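Local coordinates for endo-beta-mannanase (Opitutaceae bacterium TAV5, PDB 7BOB), which probably cleaves beta-1,4-linked mannosides from chain ends, as a homotrimeric exo-acting enzyme of glycoside hydrolase family 5 from a termite hindgut bacterium, at residues 248-253 with 257-262; 418-421 with 426-429; 262-267 with 300-305; 237-242 with 269-274. All blocks are in the same frame, centred on the assembly; numbering follows the deposited sequence.

Interaction 1. Residues 248-253 with 257-262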
loop_
_atom_site.group_PDB
_atom_site.type_symbol
_atom_site.label_atom_id
_atom_site.label_comp_id
_atom_site.label_asym_id
_atom_site.label_seq_id
_atom_site.Cartn_x
_atom_site.Cartn_y
_atom_site.Cartn_z
ATOM N N HIS A 248 -4.894 -3.616 18.735
ATOM C CA HIS A 248 -3.538 -3.345 19.193
ATOM C C HIS A 248 -2.541 -3.934 18.204
ATOM O O HIS A 248 -2.860 -4.904 17.507
ATOM C CB HIS A 248 -3.305 -3.945 20.587
ATOM C CG HIS A 248 -4.321 -3.497 21.586
ATOM N ND1 HIS A 248 -4.149 -2.368 22.360
ATOM C CD2 HIS A 248 -5.546 -3.981 21.888
ATOM C CE1 HIS A 248 -5.218 -2.188 23.116
ATOM N NE2 HIS A 248 -6.080 -3.151 22.849
ATOM N N PRO A 249 -1.324 -3.386 18.135
ATOM C CA PRO A 249 -0.354 -3.876 17.150
ATOM C C PRO A 249 0.268 -5.223 17.509
ATOM O O PRO A 249 0.952 -5.802 16.656
ATOM C CB PRO A 249 0.701 -2.768 17.122
ATOM C CG PRO A 249 0.679 -2.234 18.512
ATOM C CD PRO A 249 -0.783 -2.258 18.916
ATOM N N VAL A 250 0.092 -5.710 18.737
ATOM C CA VAL A 250 0.442 -7.072 19.127
ATOM C C VAL A 250 -0.845 -7.771 19.532
ATOM O O VAL A 250 -1.591 -7.259 20.369
ATOM C CB VAL A 250 1.456 -7.101 20.284
ATOM C CG1 VAL A 250 1.846 -8.543 20.601
ATOM C CG2 VAL A 250 2.676 -6.258 19.946
ATOM N N GLN A 251 -1.094 -8.937 18.964
ATOM C CA GLN A 251 -2.377 -9.620 19.119
ATOM C C GLN A 251 -2.355 -10.493 20.376
ATOM O O GLN A 251 -1.777 -11.584 20.380
ATOM C CB GLN A 251 -2.657 -10.447 17.870
ATOM C CG GLN A 251 -4.104 -10.730 17.617
ATOM C CD GLN A 251 -4.687 -9.773 16.632
ATOM O OE1 GLN A 251 -4.049 -8.771 16.273
ATOM N NE2 GLN A 251 -5.918 -10.045 16.193
ATOM N N GLY A 252 -2.981 -10.018 21.455
ATOM C CA GLY A 252 -3.177 -10.844 22.628
ATOM C C GLY A 252 -4.340 -11.803 22.452
ATOM O O GLY A 252 -4.986 -11.860 21.410
ATOM N N SER A 253 -4.631 -12.556 23.511
ATOM C CA SER A 253 -5.652 -13.597 23.453
ATOM C C SER A 253 -6.877 -13.317 24.312
ATOM O O SER A 253 -7.776 -14.164 24.371
ATOM C CB SER A 253 -5.052 -14.958 23.815
ATOM O OG SER A 253 -3.882 -15.189 23.041
ATOM N N ASP A 257 -5.536 -13.380 29.187
ATOM C CA ASP A 257 -4.150 -13.371 28.717
ATOM C C ASP A 257 -3.337 -12.312 29.450
ATOM O O ASP A 257 -3.707 -11.134 29.420
ATOM C CB ASP A 257 -4.110 -13.114 27.206
ATOM C CG ASP A 257 -2.689 -13.130 26.629
ATOM O OD1 ASP A 257 -1.714 -13.457 27.351
ATOM O OD2 ASP A 257 -2.546 -12.796 25.442
ATOM N N PRO A 258 -2.237 -12.678 30.103
ATOM C CA PRO A 258 -1.323 -11.655 30.656
ATOM C C PRO A 258 -0.810 -10.623 29.633
ATOM O O PRO A 258 -0.561 -9.469 30.017
ATOM C CB PRO A 258 -0.161 -12.495 31.214
ATOM C CG PRO A 258 -0.746 -13.859 31.452
ATOM C CD PRO A 258 -1.842 -14.056 30.455
ATOM N N LEU A 259 -0.583 -11.003 28.366
ATOM C CA LEU A 259 -0.229 -10.001 27.348
ATOM C C LEU A 259 -1.327 -8.949 27.213
ATOM O O LEU A 259 -1.076 -7.749 27.367
ATOM C CB LEU A 259 0.045 -10.658 25.983
ATOM C CG LEU A 259 0.536 -9.771 24.798
ATOM C CD1 LEU A 259 -0.604 -8.997 24.096
ATOM C CD2 LEU A 259 1.614 -8.777 25.209
ATOM N N THR A 260 -2.552 -9.386 26.916
ATOM C CA THR A 260 -3.675 -8.460 26.825
ATOM C C THR A 260 -3.772 -7.588 28.079
ATOM O O THR A 260 -3.900 -6.360 27.983
ATOM C CB THR A 260 -4.988 -9.221 26.621
ATOM O OG1 THR A 260 -4.928 -10.009 25.428
ATOM C CG2 THR A 260 -6.175 -8.247 26.530
ATOM N N ARG A 261 -3.680 -8.212 29.266
ATOM C CA ARG A 261 -3.758 -7.453 30.520
ATOM C C ARG A 261 -2.619 -6.456 30.664
ATOM O O ARG A 261 -2.779 -5.453 31.357
ATOM C CB ARG A 261 -3.742 -8.375 31.747
ATOM C CG ARG A 261 -4.943 -9.296 31.853
ATOM C CD ARG A 261 -4.679 -10.398 32.861
ATOM N NE ARG A 261 -5.864 -11.217 33.102
ATOM C CZ ARG A 261 -6.064 -11.949 34.197
ATOM N NH1 ARG A 261 -5.144 -11.979 35.163
ATOM N NH2 ARG A 261 -7.180 -12.662 34.315
ATOM N N SER A 262 -1.480 -6.686 30.023
ATOM C CA SER A 262 -0.424 -5.700 30.193
ATOM C C SER A 262 -0.571 -4.482 29.273
ATOM O O SER A 262 0.189 -3.518 29.425
ATOM C CB SER A 262 0.932 -6.358 29.961
ATOM O OG SER A 262 1.106 -6.653 28.574
#

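Interaction 2. Residues 418-421 with 426-429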
loop_
_atom_site.group_PDB
_atom_site.type_symbol
_atom_site.label_atom_id
_atom_site.label_comp_id
_atom_site.label_asym_id
_atom_site.label_seq_id
_atom_site.Cartn_x
_atom_site.Cartn_y
_atom_site.Cartn_z
ATOM N N HIS A 418 5.837 -6.966 28.275
ATOM C CA HIS A 418 5.130 -8.136 28.788
ATOM C C HIS A 418 6.102 -9.247 29.191
ATOM O O HIS A 418 5.924 -9.891 30.236
ATOM C CB HIS A 418 4.140 -8.648 27.746
ATOM C CG HIS A 418 3.771 -10.089 27.919
ATOM N ND1 HIS A 418 3.027 -10.548 28.991
ATOM C CD2 HIS A 418 4.051 -11.177 27.162
ATOM C CE1 HIS A 418 2.860 -11.854 28.881
ATOM N NE2 HIS A 418 3.464 -12.258 27.773
ATOM N N LEU A 419 7.138 -9.479 28.379
ATOM C CA LEU A 419 8.052 -10.578 28.657
ATOM C C LEU A 419 8.924 -10.269 29.866
ATOM O O LEU A 419 9.261 -11.179 30.627
ATOM C CB LEU A 419 8.921 -10.884 27.430
ATOM C CG LEU A 419 8.217 -11.376 26.154
ATOM C CD1 LEU A 419 9.202 -11.480 24.968
ATOM C CD2 LEU A 419 7.488 -12.708 26.363
ATOM N N LEU A 420 9.296 -9.002 30.060
ATOM C CA LEU A 420 10.047 -8.637 31.255
ATOM C C LEU A 420 9.202 -8.808 32.518
ATOM O O LEU A 420 9.712 -9.261 33.551
ATOM C CB LEU A 420 10.558 -7.207 31.127
ATOM C CG LEU A 420 11.710 -7.039 30.152
ATOM C CD1 LEU A 420 11.783 -5.612 29.617
ATOM C CD2 LEU A 420 13.023 -7.457 30.838
ATOM N N GLN A 421 7.904 -8.465 32.452
ATOM C CA GLN A 421 7.029 -8.707 33.596
ATOM C C GLN A 421 6.831 -10.193 33.839
ATOM O O GLN A 421 6.542 -10.592 34.966
ATOM C CB GLN A 421 5.656 -8.043 33.406
ATOM C CG GLN A 421 5.697 -6.544 33.274
ATOM C CD GLN A 421 4.306 -5.883 33.400
ATOM O OE1 GLN A 421 3.281 -6.421 32.962
ATOM N NE2 GLN A 421 4.289 -4.719 34.013
ATOM N N HIS A 426 9.968 -5.227 37.235
ATOM C CA HIS A 426 9.111 -4.042 37.247
ATOM C C HIS A 426 9.625 -3.093 36.171
ATOM O O HIS A 426 10.757 -2.604 36.257
ATOM C CB HIS A 426 9.103 -3.341 38.612
ATOM C CG HIS A 426 8.436 -4.128 39.700
ATOM N ND1 HIS A 426 7.325 -4.919 39.483
ATOM C CD2 HIS A 426 8.727 -4.247 41.019
ATOM C CE1 HIS A 426 6.966 -5.494 40.617
ATOM N NE2 HIS A 426 7.798 -5.100 41.566
ATOM N N VAL A 427 8.801 -2.829 35.164
ATOM C CA VAL A 427 9.260 -2.175 33.944
ATOM C C VAL A 427 8.809 -0.718 33.933
ATOM O O VAL A 427 7.609 -0.429 34.000
ATOM C CB VAL A 427 8.753 -2.906 32.699
ATOM C CG1 VAL A 427 9.358 -2.275 31.460
ATOM C CG2 VAL A 427 9.068 -4.393 32.811
ATOM N N GLY A 428 9.777 0.191 33.811
ATOM C CA GLY A 428 9.527 1.589 33.554
ATOM C C GLY A 428 9.865 1.996 32.121
ATOM O O GLY A 428 10.315 1.204 31.292
ATOM N N ILE A 429 9.627 3.279 31.852
ATOM C CA ILE A 429 9.935 3.928 30.584
ATOM C C ILE A 429 10.903 5.058 30.880
ATOM O O ILE A 429 10.729 5.782 31.863
ATOM C CB ILE A 429 8.664 4.482 29.905
ATOM C CG1 ILE A 429 7.597 3.393 29.802
ATOM C CG2 ILE A 429 8.985 5.102 28.524
ATOM C CD1 ILE A 429 7.904 2.322 28.772
#

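Interaction 3. Residues 262-267 with 300-305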
loop_
_atom_site.group_PDB
_atom_site.type_symbol
_atom_site.label_atom_id
_atom_site.label_comp_id
_atom_site.label_asym_id
_atom_site.label_seq_id
_atom_site.Cartn_x
_atom_site.Cartn_y
_atom_site.Cartn_z
ATOM N N SER A 262 -1.480 -6.686 30.023
ATOM C CA SER A 262 -0.424 -5.700 30.193
ATOM C C SER A 262 -0.571 -4.482 29.273
ATOM O O SER A 262 0.189 -3.518 29.425
ATOM C CB SER A 262 0.932 -6.358 29.961
ATOM O OG SER A 262 1.106 -6.653 28.574
ATOM N N LEU A 263 -1.514 -4.488 28.330
ATOM C CA LEU A 263 -1.552 -3.426 27.322
ATOM C C LEU A 263 -1.898 -2.073 27.939
ATOM O O LEU A 263 -1.153 -1.094 27.798
ATOM C CB LEU A 263 -2.567 -3.780 26.236
ATOM C CG LEU A 263 -2.196 -4.970 25.363
ATOM C CD1 LEU A 263 -3.457 -5.457 24.636
ATOM C CD2 LEU A 263 -1.108 -4.551 24.381
ATOM N N LEU A 264 -3.037 -1.994 28.617
ATOM C CA LEU A 264 -3.468 -0.703 29.156
ATOM C C LEU A 264 -2.463 -0.139 30.166
ATOM O O LEU A 264 -2.062 1.030 30.015
ATOM C CB LEU A 264 -4.887 -0.861 29.709
ATOM C CG LEU A 264 -5.747 0.364 30.007
ATOM C CD1 LEU A 264 -5.701 1.329 28.853
ATOM C CD2 LEU A 264 -7.194 -0.060 30.307
ATOM N N PRO A 265 -1.945 -0.906 31.137
ATOM C CA PRO A 265 -0.892 -0.336 32.005
ATOM C C PRO A 265 0.326 0.130 31.238
ATOM O O PRO A 265 0.938 1.140 31.609
ATOM C CB PRO A 265 -0.539 -1.495 32.954
ATOM C CG PRO A 265 -1.756 -2.357 32.954
ATOM C CD PRO A 265 -2.313 -2.270 31.559
ATOM N N PHE A 266 0.701 -0.585 30.176
ATOM C CA PHE A 266 1.824 -0.143 29.357
ATOM C C PHE A 266 1.534 1.202 28.701
ATOM O O PHE A 266 2.385 2.101 28.707
ATOM C CB PHE A 266 2.155 -1.196 28.307
ATOM C CG PHE A 266 3.026 -0.682 27.209
ATOM C CD1 PHE A 266 4.414 -0.626 27.369
ATOM C CD2 PHE A 266 2.467 -0.232 26.014
ATOM C CE1 PHE A 266 5.225 -0.134 26.346
ATOM C CE2 PHE A 266 3.281 0.251 24.977
ATOM C CZ PHE A 266 4.660 0.297 25.149
ATOM N N TYR A 267 0.340 1.351 28.110
ATOM C CA TYR A 267 -0.037 2.637 27.507
ATOM C C TYR A 267 -0.034 3.754 28.544
ATOM O O TYR A 267 0.421 4.874 28.263
ATOM C CB TYR A 267 -1.423 2.551 26.865
ATOM C CG TYR A 267 -1.500 1.615 25.678
ATOM C CD1 TYR A 267 -0.518 1.622 24.704
ATOM C CD2 TYR A 267 -2.569 0.741 25.529
ATOM C CE1 TYR A 267 -0.593 0.768 23.622
ATOM C CE2 TYR A 267 -2.656 -0.106 24.438
ATOM C CZ TYR A 267 -1.671 -0.086 23.502
ATOM O OH TYR A 267 -1.750 -0.944 22.446
ATOM N N ARG A 300 -9.557 -7.118 38.004
ATOM C CA ARG A 300 -8.712 -7.190 39.191
ATOM C C ARG A 300 -7.236 -7.118 38.842
ATOM O O ARG A 300 -6.423 -6.796 39.716
ATOM C CB ARG A 300 -9.014 -8.465 40.004
ATOM C CG ARG A 300 -10.296 -8.274 40.837
ATOM C CD ARG A 300 -11.044 -9.576 41.102
ATOM N NE ARG A 300 -12.319 -9.289 41.755
ATOM C CZ ARG A 300 -12.437 -8.867 43.018
ATOM N NH1 ARG A 300 -11.358 -8.700 43.766
ATOM N NH2 ARG A 300 -13.634 -8.601 43.532
ATOM N N ALA A 301 -6.865 -7.411 37.592
ATOM C CA ALA A 301 -5.476 -7.207 37.211
ATOM C C ALA A 301 -5.229 -5.783 36.700
ATOM O O ALA A 301 -4.308 -5.099 37.164
ATOM C CB ALA A 301 -5.062 -8.240 36.153
ATOM N N ILE A 302 -6.039 -5.302 35.760
ATOM C CA ILE A 302 -5.612 -4.098 35.055
ATOM C C ILE A 302 -5.784 -2.835 35.889
ATOM O O ILE A 302 -4.988 -1.900 35.750
ATOM C CB ILE A 302 -6.339 -3.971 33.710
ATOM C CG1 ILE A 302 -7.838 -3.875 33.930
ATOM C CG2 ILE A 302 -5.957 -5.142 32.786
ATOM C CD1 ILE A 302 -8.454 -2.723 33.171
ATOM N N LEU A 303 -6.804 -2.774 36.769
ATOM C CA LEU A 303 -7.029 -1.539 37.521
ATOM C C LEU A 303 -5.906 -1.256 38.513
ATOM O O LEU A 303 -5.378 -0.129 38.504
ATOM C CB LEU A 303 -8.402 -1.580 38.198
ATOM C CG LEU A 303 -9.557 -1.552 37.195
ATOM C CD1 LEU A 303 -10.900 -1.687 37.926
ATOM C CD2 LEU A 303 -9.504 -0.263 36.354
ATOM N N PRO A 304 -5.486 -2.192 39.385
ATOM C CA PRO A 304 -4.315 -1.881 40.233
ATOM C C PRO A 304 -3.055 -1.610 39.413
ATOM O O PRO A 304 -2.287 -0.698 39.751
ATOM C CB PRO A 304 -4.175 -3.128 41.130
ATOM C CG PRO A 304 -5.510 -3.820 41.068
ATOM C CD PRO A 304 -6.049 -3.525 39.684
ATOM N N ALA A 305 -2.834 -2.351 38.321
ATOM C CA ALA A 305 -1.679 -2.061 37.477
ATOM C C ALA A 305 -1.769 -0.662 36.867
ATOM O O ALA A 305 -0.780 0.082 36.840
ATOM C CB ALA A 305 -1.539 -3.128 36.390
#

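Interaction 4. Residues 237-242 with 269-274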
loop_
_atom_site.group_PDB
_atom_site.type_symbol
_atom_site.label_atom_id
_atom_site.label_comp_id
_atom_site.label_asym_id
_atom_site.label_seq_id
_atom_site.Cartn_x
_atom_site.Cartn_y
_atom_site.Cartn_z
ATOM N N LEU A 237 -3.179 14.577 30.087
ATOM C CA LEU A 237 -3.193 13.573 29.032
ATOM C C LEU A 237 -4.242 12.522 29.364
ATOM O O LEU A 237 -4.582 12.310 30.534
ATOM C CB LEU A 237 -1.819 12.924 28.910
ATOM C CG LEU A 237 -0.678 13.928 28.766
ATOM C CD1 LEU A 237 0.666 13.198 28.561
ATOM C CD2 LEU A 237 -0.974 14.870 27.594
ATOM N N THR A 238 -4.779 11.873 28.334
ATOM C CA THR A 238 -5.723 10.786 28.563
ATOM C C THR A 238 -5.253 9.493 27.890
ATOM O O THR A 238 -4.457 9.504 26.947
ATOM C CB THR A 238 -7.127 11.141 28.052
ATOM O OG1 THR A 238 -7.077 11.277 26.634
ATOM C CG2 THR A 238 -7.627 12.440 28.675
ATOM N N MET A 239 -5.769 8.369 28.398
ATOM C CA MET A 239 -5.554 7.052 27.814
ATOM C C MET A 239 -6.880 6.307 27.826
ATOM O O MET A 239 -7.670 6.437 28.770
ATOM C CB MET A 239 -4.483 6.262 28.576
ATOM C CG MET A 239 -4.040 4.967 27.889
ATOM S SD MET A 239 -3.699 5.261 26.126
ATOM C CE MET A 239 -2.343 6.443 26.212
ATOM N N HIS A 240 -7.150 5.605 26.736
ATOM C CA HIS A 240 -8.306 4.736 26.558
ATOM C C HIS A 240 -7.794 3.347 26.232
ATOM O O HIS A 240 -6.830 3.204 25.476
ATOM C CB HIS A 240 -9.196 5.172 25.382
ATOM C CG HIS A 240 -9.785 6.540 25.513
ATOM N ND1 HIS A 240 -10.619 7.075 24.551
ATOM C CD2 HIS A 240 -9.676 7.477 26.483
ATOM C CE1 HIS A 240 -10.993 8.289 24.920
ATOM N NE2 HIS A 240 -10.436 8.557 26.089
ATOM N N GLY A 241 -8.458 2.321 26.731
ATOM C CA GLY A 241 -7.963 1.015 26.363
ATOM C C GLY A 241 -8.947 -0.093 26.613
ATOM O O GLY A 241 -9.702 -0.071 27.596
ATOM N N TYR A 242 -8.943 -1.053 25.704
ATOM C CA TYR A 242 -9.849 -2.186 25.706
ATOM C C TYR A 242 -9.070 -3.442 25.356
ATOM O O TYR A 242 -8.000 -3.362 24.742
ATOM C CB TYR A 242 -10.973 -1.962 24.697
ATOM C CG TYR A 242 -11.728 -0.692 24.932
ATOM C CD1 TYR A 242 -11.287 0.524 24.400
ATOM C CD2 TYR A 242 -12.895 -0.705 25.693
ATOM C CE1 TYR A 242 -12.031 1.726 24.636
ATOM C CE2 TYR A 242 -13.621 0.459 25.917
ATOM C CZ TYR A 242 -13.193 1.669 25.388
ATOM O OH TYR A 242 -13.948 2.812 25.634
ATOM N N LYS A 269 1.729 3.856 31.302
ATOM C CA LYS A 269 3.132 4.119 31.618
ATOM C C LYS A 269 3.766 5.063 30.600
ATOM O O LYS A 269 4.490 5.995 30.967
ATOM C CB LYS A 269 3.923 2.805 31.647
ATOM C CG LYS A 269 3.656 1.902 32.831
ATOM C CD LYS A 269 4.652 0.719 32.887
ATOM C CE LYS A 269 4.170 -0.323 33.894
ATOM N NZ LYS A 269 5.037 -1.542 33.947
ATOM N N CYS A 270 3.558 4.805 29.304
ATOM C CA CYS A 270 4.082 5.725 28.297
ATOM C C CYS A 270 3.532 7.128 28.475
ATOM O O CYS A 270 4.290 8.104 28.506
ATOM C CB CYS A 270 3.792 5.208 26.891
ATOM S SG CYS A 270 4.510 3.572 26.598
ATOM N N ALA A 271 2.215 7.251 28.524
ATOM C CA ALA A 271 1.616 8.568 28.710
ATOM C C ALA A 271 2.172 9.248 29.958
ATOM O O ALA A 271 2.644 10.390 29.899
ATOM C CB ALA A 271 0.092 8.450 28.783
ATOM N N ARG A 272 2.169 8.529 31.089
ATOM C CA ARG A 272 2.616 9.097 32.365
ATOM C C ARG A 272 3.994 9.744 32.281
ATOM O O ARG A 272 4.254 10.744 32.958
ATOM C CB ARG A 272 2.643 8.019 33.444
ATOM C CG ARG A 272 2.830 8.593 34.843
ATOM C CD ARG A 272 1.574 9.349 35.297
ATOM N NE ARG A 272 1.791 10.110 36.517
ATOM C CZ ARG A 272 2.428 11.280 36.573
ATOM N NH1 ARG A 272 2.932 11.832 35.469
ATOM N NH2 ARG A 272 2.560 11.904 37.744
ATOM N N ALA A 273 4.887 9.187 31.464
ATOM C CA ALA A 273 6.211 9.762 31.259
ATOM C C ALA A 273 6.166 11.170 30.665
ATOM O O ALA A 273 7.193 11.862 30.674
ATOM C CB ALA A 273 7.028 8.836 30.343
ATOM N N PHE A 274 5.023 11.613 30.147
ATOM C CA PHE A 274 4.941 12.916 29.498
ATOM C C PHE A 274 4.031 13.906 30.215
ATOM O O PHE A 274 4.067 15.098 29.888
ATOM C CB PHE A 274 4.487 12.749 28.040
ATOM C CG PHE A 274 5.465 11.962 27.206
ATOM C CD1 PHE A 274 5.491 10.575 27.269
ATOM C CD2 PHE A 274 6.401 12.611 26.412
ATOM C CE1 PHE A 274 6.420 9.841 26.528
ATOM C CE2 PHE A 274 7.341 11.878 25.667
ATOM C CZ PHE A 274 7.344 10.492 25.725
#

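Interaction 1. Residues 248-253 with 257-262
With CG swung anti to the backbone N (chi1 -178°), D257 carries its carboxylate back toward S253, while L259, whose CG is likewise anti to N, sends its CD1 branch over the backbone of G252. The carboxylate serves both segments. D257 OD2 accepts from S253 N at 2.9 Å through its anti lone pair, with an N-H...O angle of 147°. D257 OD1 takes the amide of L259, 2.9 Å from L259 N, from well above the carboxylate plane (72° out of it). D257 is thus the N-cap of helix 258-272, the helix that follows strand 237-241 in the (beta/alpha)8 barrel, and the loop that meets it is the one leaving the C-terminal end of that strand. OD2 also forms a salt bridge with R569, which would probably favour the ionised carboxylate. Replacing D257 by an alanine would probably leave the amides of S253 and L259 without their acceptor and the charge of R569 without this mate. Beside the cap, G252 lies close against the first turn of the helix: its CA lies 3.5 Å from L259 CD1 and 3.4 Å from T260 OG1, too close for a beta carbon to be fitted. T260 OG1 bonds to the amide of G254. Farther along, V250 CG1 meets L259 CD1 at 4.3 Å. S253 also packs against A497 of the second subunit.

Interaction 2. Residues 418-421 with 426-429
V427 makes the whole of this contact with L420 and Q421, from a strand that starts just after H426. The backbone of H426 pairs with T384 and sets the chain beside strand 385-389. At V427 the side chain turns toward the helix, and CG2, anti to the carbonyl carbon, is the branch that touches. It lies 3.6 Å from L420 CB, close to the helix backbone, and 4.0 Å from Q421 CG, so one methyl fits between two consecutive helix residues. The side chains of Q421 and V427 cross at about a right angle. Next, G428 bonds through its backbone to V385 and L387, whose side chains both lie on V427, L387 touching L420 as well. These elements form a beta-alpha-beta unit, strand 385-389, helix 406-422 and strand 427-431, with the two strands parallel neighbours in the C-terminal sheet. V427 O is taken by K269 NZ of the barrel. Between residues 418-421 and 426-429 the contact is therefore aliphatic packing, with no hydrogen bond, and it depends on close fit and burial.

Interaction 3. Residues 262-267 with 300-305
Neighbouring helices in the outer layer of the (beta/alpha)8 barrel meet here, L264 and P265 of helix 258-272 against I302 and A305 of helix 292-309. The two short segments run nearly parallel, 10° apart, with their axes 8.8 Å from each other at closest, consistent with neighbouring helices of such a barrel. On the side nearer the sheet, L264 CD2 meets I302 CD1 at 4.1 Å, the two side chains crossing obliquely. I302 holds CG1 between its backbone N and carbonyl carbon (chi1 61°), the crowded position for a branched residue, and this, together with chi2 of 131°, brings CD1 to L264. Behind them L264 rests on L279 and F282 of strand 277-282 and on M239 of strand 237-241, so the leucine touches the partner helix and both strands. Each helix contains a proline, P265 and P304, whose N lacks a bond to the preceding turn, and each is kinked there. Of the two, P265 faces the partner helix. Its ring comes up against the methyl of A305, a small residue that lets the backbones draw near, with the CA atoms 5.8 Å apart. P265 CB is 3.9 Å from A305 CB, and P265 CG touches the same methyl at 3.5 Å.

Interaction 4. Residues 237-242 with 269-274
L237 and M239 reach from strand 237-241 to the C-terminal end of helix 258-272, and A271 receives both. L237 CD1 does all the work of its side chain: it lies 3.7 Å from A271 O, tucked against the backbone of A271 and F274. The same methyl is 3.9 Å from F274 CB. M239 approaches two residues on, from the same side of the strand. Its chain is bent at both chi2 (47°) and chi3 (62°), which curls the terminal methyl back so that M239 CE meets A271 CB at 4.1 Å. A271 is small enough to let the strand and helix come close at this point. Around this shell, the turn is tied by F274 N bonding to A271 O at 2.7 Å, and the edge of the F274 ring lies in plane with that oxygen and with C270 O. The F274 ring makes an edge-to-face contact with W389 of the C-terminal domain. M239 is flanked by Y267 and V268 of the same helix, while the strand is held in register by backbone bonds from L237 and M239 to L278 and from M239 to Q280. H240 ND1 bonds to E156 and Y242 OH to E281, at the ends of the fourth and seventh strands, positions that in family 5 usually hold the two catalytic glutamates, so E156 and E281 are probably these. The packing of strand on following helix is that of a beta-alpha-beta unit in a (beta/alpha)8 barrel.

From the N terminus, strand 237-241 opens interaction 4, which closes at the far end of helix 258-272 and so brackets the whole strand-loop-helix passage. Within that span interaction 1 closes a short turn, fixing the connecting loop to the helix start. Interaction 3 begins on the same helix, before interaction 4 has closed, and ends on helix 292-309; the two therefore cross along the chain, meeting where L264 and Y267 pack on strand 237-241. Interaction 2 follows separately, closing a tight helix-to-strand turn in the C-terminal domain. Helix 258-272 belongs to three contacts; L259 and S262 packing on H418, and K269 bonding to V427 O, also join this helix to interaction 2.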